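Local coordinates for protein 6-phosphogluconate dehydratase (Shewanella oneidensis, PDB 2GP4) that probably dehydrates 6-phosphogluconate to 2-keto-3-deoxy-6-phosphogluconate in the Entner-Doudoroff pathway, seen here in an apo form without its iron-sulfur cluster, at residues Ser516-Gly521 and Ser536-Ala541; Arg462-Pro467 and Lys523-Thr528. All coordinates share one frame; numbering follows the deposited sequence.

Overall arrangement
Both contacts lie in the mainly beta-sheet C-terminal part of the chain, with centres about 10 Å apart. Helix 511-519 and strand 524-528 follow each other in sequence: contact 1 ties the end of the helix to the loop before strand 541-546, and contact 2 sets strand 524-528 against strand 463-471. Residues 536-541 and 523-528 join the two directly, through a probable hydrogen bond of 2.9 Å between Pro540 O and Leu526 N, while Pro540 CG packs 3.4 Å from Val524 O. Contact centres stand about 24 and 25 Å from the chain centre, and neither contact includes a bound ligand.

Contact 1. Residues Ser516-Gly521 and Ser536-Ala541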
loop_
_atom_site.group_PDB
_atom_site.type_symbol
_atom_site.label_atom_id
_atom_site.label_comp_id
_atom_site.label_asym_id
_atom_site.label_seq_id
_atom_site.Cartn_x
_atom_site.Cartn_y
_atom_site.Cartn_z
ATOM N N SER A 516 -21.306 15.740 -2.797
ATOM C CA SER A 516 -22.634 16.346 -2.922
ATOM C C SER A 516 -22.574 17.737 -3.570
ATOM O O SER A 516 -23.504 18.139 -4.263
ATOM C CB SER A 516 -23.366 16.395 -1.570
ATOM O OG SER A 516 -22.867 17.413 -0.719
ATOM N N LEU A 517 -21.477 18.457 -3.341
ATOM C CA LEU A 517 -21.209 19.737 -3.995
ATOM C C LEU A 517 -20.992 19.576 -5.498
ATOM O O LEU A 517 -21.483 20.387 -6.289
ATOM C CB LEU A 517 -19.986 20.404 -3.364
ATOM C CG LEU A 517 -20.135 21.542 -2.349
ATOM C CD1 LEU A 517 -21.434 21.489 -1.561
ATOM C CD2 LEU A 517 -18.923 21.569 -1.420
ATOM N N GLN A 518 -20.248 18.537 -5.879
ATOM C CA GLN A 518 -20.054 18.176 -7.279
ATOM C C GLN A 518 -21.378 17.733 -7.915
ATOM O O GLN A 518 -21.680 18.113 -9.050
ATOM C CB GLN A 518 -18.978 17.080 -7.412
ATOM C CG GLN A 518 -18.643 16.668 -8.847
ATOM C CD GLN A 518 -17.431 15.749 -8.943
ATOM O OE1 GLN A 518 -16.285 16.197 -8.844
ATOM N NE2 GLN A 518 -17.679 14.461 -9.162
ATOM N N ASP A 519 -22.160 16.945 -7.172
ATOM C CA ASP A 519 -23.450 16.422 -7.648
ATOM C C ASP A 519 -24.435 17.529 -8.007
ATOM O O ASP A 519 -25.157 17.427 -8.999
ATOM C CB ASP A 519 -24.073 15.476 -6.613
ATOM C CG ASP A 519 -23.364 14.131 -6.543
ATOM O OD1 ASP A 519 -22.387 13.916 -7.294
ATOM O OD2 ASP A 519 -23.784 13.280 -5.732
ATOM N N LYS A 520 -24.436 18.586 -7.195
ATOM C CA LYS A 520 -25.257 19.775 -7.423
ATOM C C LYS A 520 -24.813 20.578 -8.648
ATOM O O LYS A 520 -25.501 21.517 -9.061
ATOM C CB LYS A 520 -25.222 20.686 -6.191
ATOM C CG LYS A 520 -25.895 20.118 -4.950
ATOM C CD LYS A 520 -26.033 21.194 -3.883
ATOM C CE LYS A 520 -26.757 20.676 -2.651
ATOM N NZ LYS A 520 -27.219 21.802 -1.782
ATOM N N GLY A 521 -23.655 20.227 -9.208
ATOM C CA GLY A 521 -23.159 20.874 -10.425
ATOM C C GLY A 521 -21.996 21.836 -10.242
ATOM O O GLY A 521 -21.517 22.411 -11.217
ATOM N N SER A 536 -10.778 5.514 -3.732
ATOM C CA SER A 536 -10.921 6.399 -4.889
ATOM C C SER A 536 -12.301 7.071 -4.923
ATOM O O SER A 536 -13.334 6.397 -5.005
ATOM C CB SER A 536 -10.712 5.609 -6.187
ATOM O OG SER A 536 -9.488 4.888 -6.181
ATOM N N GLY A 537 -12.316 8.398 -4.873
ATOM C CA GLY A 537 -13.558 9.146 -4.967
ATOM C C GLY A 537 -13.823 9.698 -6.359
ATOM O O GLY A 537 -12.998 9.554 -7.270
ATOM N N LYS A 538 -14.986 10.331 -6.514
ATOM C CA LYS A 538 -15.396 10.942 -7.777
ATOM C C LYS A 538 -14.962 12.409 -7.859
ATOM O O LYS A 538 -15.006 13.029 -8.925
ATOM C CB LYS A 538 -16.911 10.813 -7.965
ATOM C CG LYS A 538 -17.752 11.586 -6.940
ATOM C CD LYS A 538 -19.227 11.231 -7.060
ATOM C CE LYS A 538 -20.005 11.667 -5.835
ATOM N NZ LYS A 538 -21.474 11.504 -6.036
ATOM N N VAL A 539 -14.547 12.961 -6.726
ATOM C CA VAL A 539 -14.075 14.336 -6.673
ATOM C C VAL A 539 -12.557 14.338 -6.809
ATOM O O VAL A 539 -11.878 13.568 -6.125
ATOM C CB VAL A 539 -14.527 15.024 -5.366
ATOM C CG1 VAL A 539 -13.799 16.351 -5.153
ATOM C CG2 VAL A 539 -16.038 15.232 -5.381
ATOM N N PRO A 540 -12.016 15.187 -7.705
ATOM C CA PRO A 540 -10.560 15.246 -7.847
ATOM C C PRO A 540 -9.925 15.658 -6.527
ATOM O O PRO A 540 -10.304 16.682 -5.944
ATOM C CB PRO A 540 -10.350 16.340 -8.907
ATOM C CG PRO A 540 -11.619 17.140 -8.891
ATOM C CD PRO A 540 -12.689 16.139 -8.612
ATOM N N ALA A 541 -8.982 14.852 -6.053
ATOM C CA ALA A 541 -8.313 15.136 -4.785
ATOM C C ALA A 541 -6.793 15.050 -4.914
ATOM O O ALA A 541 -6.246 13.984 -5.190
ATOM C CB ALA A 541 -8.818 14.192 -3.705
#
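Gln518 reaches from the last turn of helix 511-519 to the backbone of Lys538, just before that helix closes in a Schellman motif at Gly521. There the chain takes a positive phi and Gly521 N bonds back to Gln518 O. The facing segment is the irregular loop leading into strand 541-546. From CB outward, the Gln518 side chain runs past Val539 in the opposite sense: CB lies 4.0 Å from Val539 CG2. With CG anti to the backbone N (chi1 -177°) and the chain extended beyond it, the amide is carried across to the loop. Val539 CG2 lies over the face of that amide, 3.9 Å from CD, and OE1 touches both this methyl and Pro540 CD, each at 3.6 Å. NE2 on the other side of the amide donates to Lys538 O at 3.0 Å. The N-H points fairly straight at the oxygen (157°) and the oxygen lies nearly in the amide plane, yet NE2 stands well above the plane of the carbonyl and misses its lone pairs. Val524 and His461 also touch Gln518. This part of the contact is buried; the outer part is ionic and exposed. Lys538 leaves its backbone with CG between N and the carbonyl carbon, passes NE2 with that CG at 3.6 Å, and extends to Asp519, whose side chain it meets at about a right angle. The resulting salt bridge joins helix end to loop at the surface: Lys538 NZ sits 2.9 Å from Asp519 OD1, on its syn lone pair, with a weak second bond to OD2.

Contact 2. Residues Arg462-Pro467 and Lys523-Thr528; sequences RVVEAP and KVALMT
Val464 packs against Ala525 and the backbone before it, although the two strands are not neighbours in the mixed sheet: strand 490-494 lies between 463-471 and 524-528. The touching parts run 95° apart, consistent with a strong local twist across the intervening strand, and Val464 and Ala525 meet past it on one face of the sheet. The tight part is buried and van der Waals: one apolar pair, and methyls resting on backbone carbonyls. Val464 CB faces Ala525 CB at 4.1 Å, and its two methyls lie side by side against successive carbonyl oxygens. CG1, anti to the backbone N, comes 3.8 Å from Lys523 O. CG2 lies equally far from Val524 O. Ala466, two residues along, adds a lighter touch of CB on Lys523 O at 4.3 Å. Val566 of strand 563-567 touches both Val464 and Ala525 and completes this buried cluster, while backbone bonds to Val566 and Ile564 hold Val464 and Ala466 in the sheet.

The other side is looser and partly open to solvent. Here Lys523, just ahead of its strand, bends its chain at chi3 (89°) and again at chi4, bringing the ammonium to the edge of strand 463-471 that pairs with strand 490-494 further along at Pro467. NZ lands 2.9 Å from Val463 O, in the plane of that carbonyl, with a C=O...N angle of 149°. The same NZ also lies 3.6 Å from Val464 CG2, the aliphatic and polar parts of the contact thus meeting at one methyl. Val463 and Glu465 point away from strand 524-528, and Glu465 forms a salt bridge with Arg565.

The lysine charge is met by a neutral backbone oxygen, not a carboxylate: a charge-assisted hydrogen bond, which would probably increase the polarisation of the Val463 carbonyl.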
loop_
_atom_site.group_PDB
_atom_site.type_symbol
_atom_site.label_atom_id
_atom_site.label_comp_id
_atom_site.label_asym_id
_atom_site.label_seq_id
_atom_site.Cartn_x
_atom_site.Cartn_y
_atom_site.Cartn_z
ATOM N N ARG A 462 -11.850 16.243 -14.118
ATOM C CA ARG A 462 -10.408 16.049 -13.886
ATOM C C ARG A 462 -9.580 17.334 -13.909
ATOM O O ARG A 462 -8.386 17.316 -13.592
ATOM C CB ARG A 462 -9.821 15.014 -14.861
ATOM C CG ARG A 462 -10.195 13.574 -14.516
ATOM C CD ARG A 462 -9.607 12.564 -15.485
ATOM N NE ARG A 462 -10.183 11.240 -15.255
ATOM C CZ ARG A 462 -9.865 10.133 -15.926
ATOM N NH1 ARG A 462 -8.959 10.157 -16.896
ATOM N NH2 ARG A 462 -10.460 8.990 -15.616
ATOM N N VAL A 463 -10.210 18.444 -14.284
ATOM C CA VAL A 463 -9.568 19.758 -14.274
ATOM C C VAL A 463 -10.463 20.743 -13.522
ATOM O O VAL A 463 -11.592 20.992 -13.937
ATOM C CB VAL A 463 -9.307 20.291 -15.720
ATOM C CG1 VAL A 463 -8.651 21.668 -15.688
ATOM C CG2 VAL A 463 -8.453 19.313 -16.522
ATOM N N VAL A 464 -9.960 21.284 -12.414
ATOM C CA VAL A 464 -10.674 22.309 -11.662
ATOM C C VAL A 464 -9.754 23.489 -11.366
ATOM O O VAL A 464 -8.689 23.328 -10.762
ATOM C CB VAL A 464 -11.289 21.778 -10.332
ATOM C CG1 VAL A 464 -11.935 22.919 -9.525
ATOM C CG2 VAL A 464 -12.310 20.673 -10.592
ATOM N N GLU A 465 -10.174 24.667 -11.821
ATOM C CA GLU A 465 -9.521 25.919 -11.492
ATOM C C GLU A 465 -10.550 26.781 -10.764
ATOM O O GLU A 465 -11.545 27.212 -11.358
ATOM C CB GLU A 465 -9.011 26.610 -12.755
ATOM C CG GLU A 465 -8.157 27.842 -12.488
ATOM C CD GLU A 465 -7.780 28.583 -13.759
ATOM O OE1 GLU A 465 -6.964 28.053 -14.544
ATOM O OE2 GLU A 465 -8.296 29.700 -13.972
ATOM N N ALA A 466 -10.312 27.004 -9.474
ATOM C CA ALA A 466 -11.302 27.612 -8.593
ATOM C C ALA A 466 -10.648 28.306 -7.391
ATOM O O ALA A 466 -9.548 27.926 -6.990
ATOM C CB ALA A 466 -12.278 26.552 -8.122
ATOM N N PRO A 467 -11.316 29.337 -6.826
ATOM C CA PRO A 467 -10.832 29.995 -5.605
ATOM C C PRO A 467 -10.671 29.026 -4.427
ATOM O O PRO A 467 -11.396 28.026 -4.337
ATOM C CB PRO A 467 -11.922 31.036 -5.307
ATOM C CG PRO A 467 -13.119 30.595 -6.102
ATOM C CD PRO A 467 -12.558 29.965 -7.322
ATOM N N LYS A 523 -18.054 22.938 -9.456
ATOM C CA LYS A 523 -16.747 22.396 -9.817
ATOM C C LYS A 523 -15.837 22.475 -8.602
ATOM O O LYS A 523 -15.406 23.553 -8.201
ATOM C CB LYS A 523 -16.152 23.143 -11.019
ATOM C CG LYS A 523 -17.005 23.059 -12.287
ATOM C CD LYS A 523 -16.235 23.482 -13.536
ATOM C CE LYS A 523 -15.485 22.303 -14.192
ATOM N NZ LYS A 523 -14.340 21.754 -13.386
ATOM N N VAL A 524 -15.563 21.325 -8.004
ATOM C CA VAL A 524 -14.880 21.291 -6.716
ATOM C C VAL A 524 -13.713 20.315 -6.694
ATOM O O VAL A 524 -13.726 19.308 -7.398
ATOM C CB VAL A 524 -15.858 20.958 -5.557
ATOM C CG1 VAL A 524 -16.827 22.101 -5.343
ATOM C CG2 VAL A 524 -16.606 19.647 -5.817
ATOM N N ALA A 525 -12.712 20.623 -5.875
ATOM C CA ALA A 525 -11.563 19.739 -5.690
ATOM C C ALA A 525 -11.017 19.828 -4.277
ATOM O O ALA A 525 -11.255 20.809 -3.567
ATOM C CB ALA A 525 -10.475 20.048 -6.697
ATOM N N LEU A 526 -10.306 18.776 -3.876
ATOM C CA LEU A 526 -9.634 18.711 -2.590
ATOM C C LEU A 526 -8.138 18.843 -2.772
ATOM O O LEU A 526 -7.573 18.304 -3.715
ATOM C CB LEU A 526 -9.899 17.373 -1.903
ATOM C CG LEU A 526 -11.068 17.167 -0.944
ATOM C CD1 LEU A 526 -11.232 18.350 0.010
ATOM C CD2 LEU A 526 -12.334 16.890 -1.705
HETATM N N MSE A 527 -7.504 19.556 -1.847
HETATM C CA MSE A 527 -6.058 19.586 -1.759
HETATM C C MSE A 527 -5.650 19.488 -0.296
HETATM O O MSE A 527 -6.053 20.310 0.524
HETATM C CB MSE A 527 -5.494 20.853 -2.398
HETATM C CG MSE A 527 -3.990 20.793 -2.630
HETATM SE SE MSE A 527 -3.304 22.482 -3.309
HETATM C CE MSE A 527 -4.619 22.707 -4.715
ATOM N N THR A 528 -4.864 18.467 0.029
ATOM C CA THR A 528 -4.393 18.289 1.399
ATOM C C THR A 528 -2.967 17.753 1.454
ATOM O O THR A 528 -2.514 17.052 0.542
ATOM C CB THR A 528 -5.363 17.396 2.243
ATOM O OG1 THR A 528 -4.952 17.398 3.616
ATOM C CG2 THR A 528 -5.414 15.957 1.715
#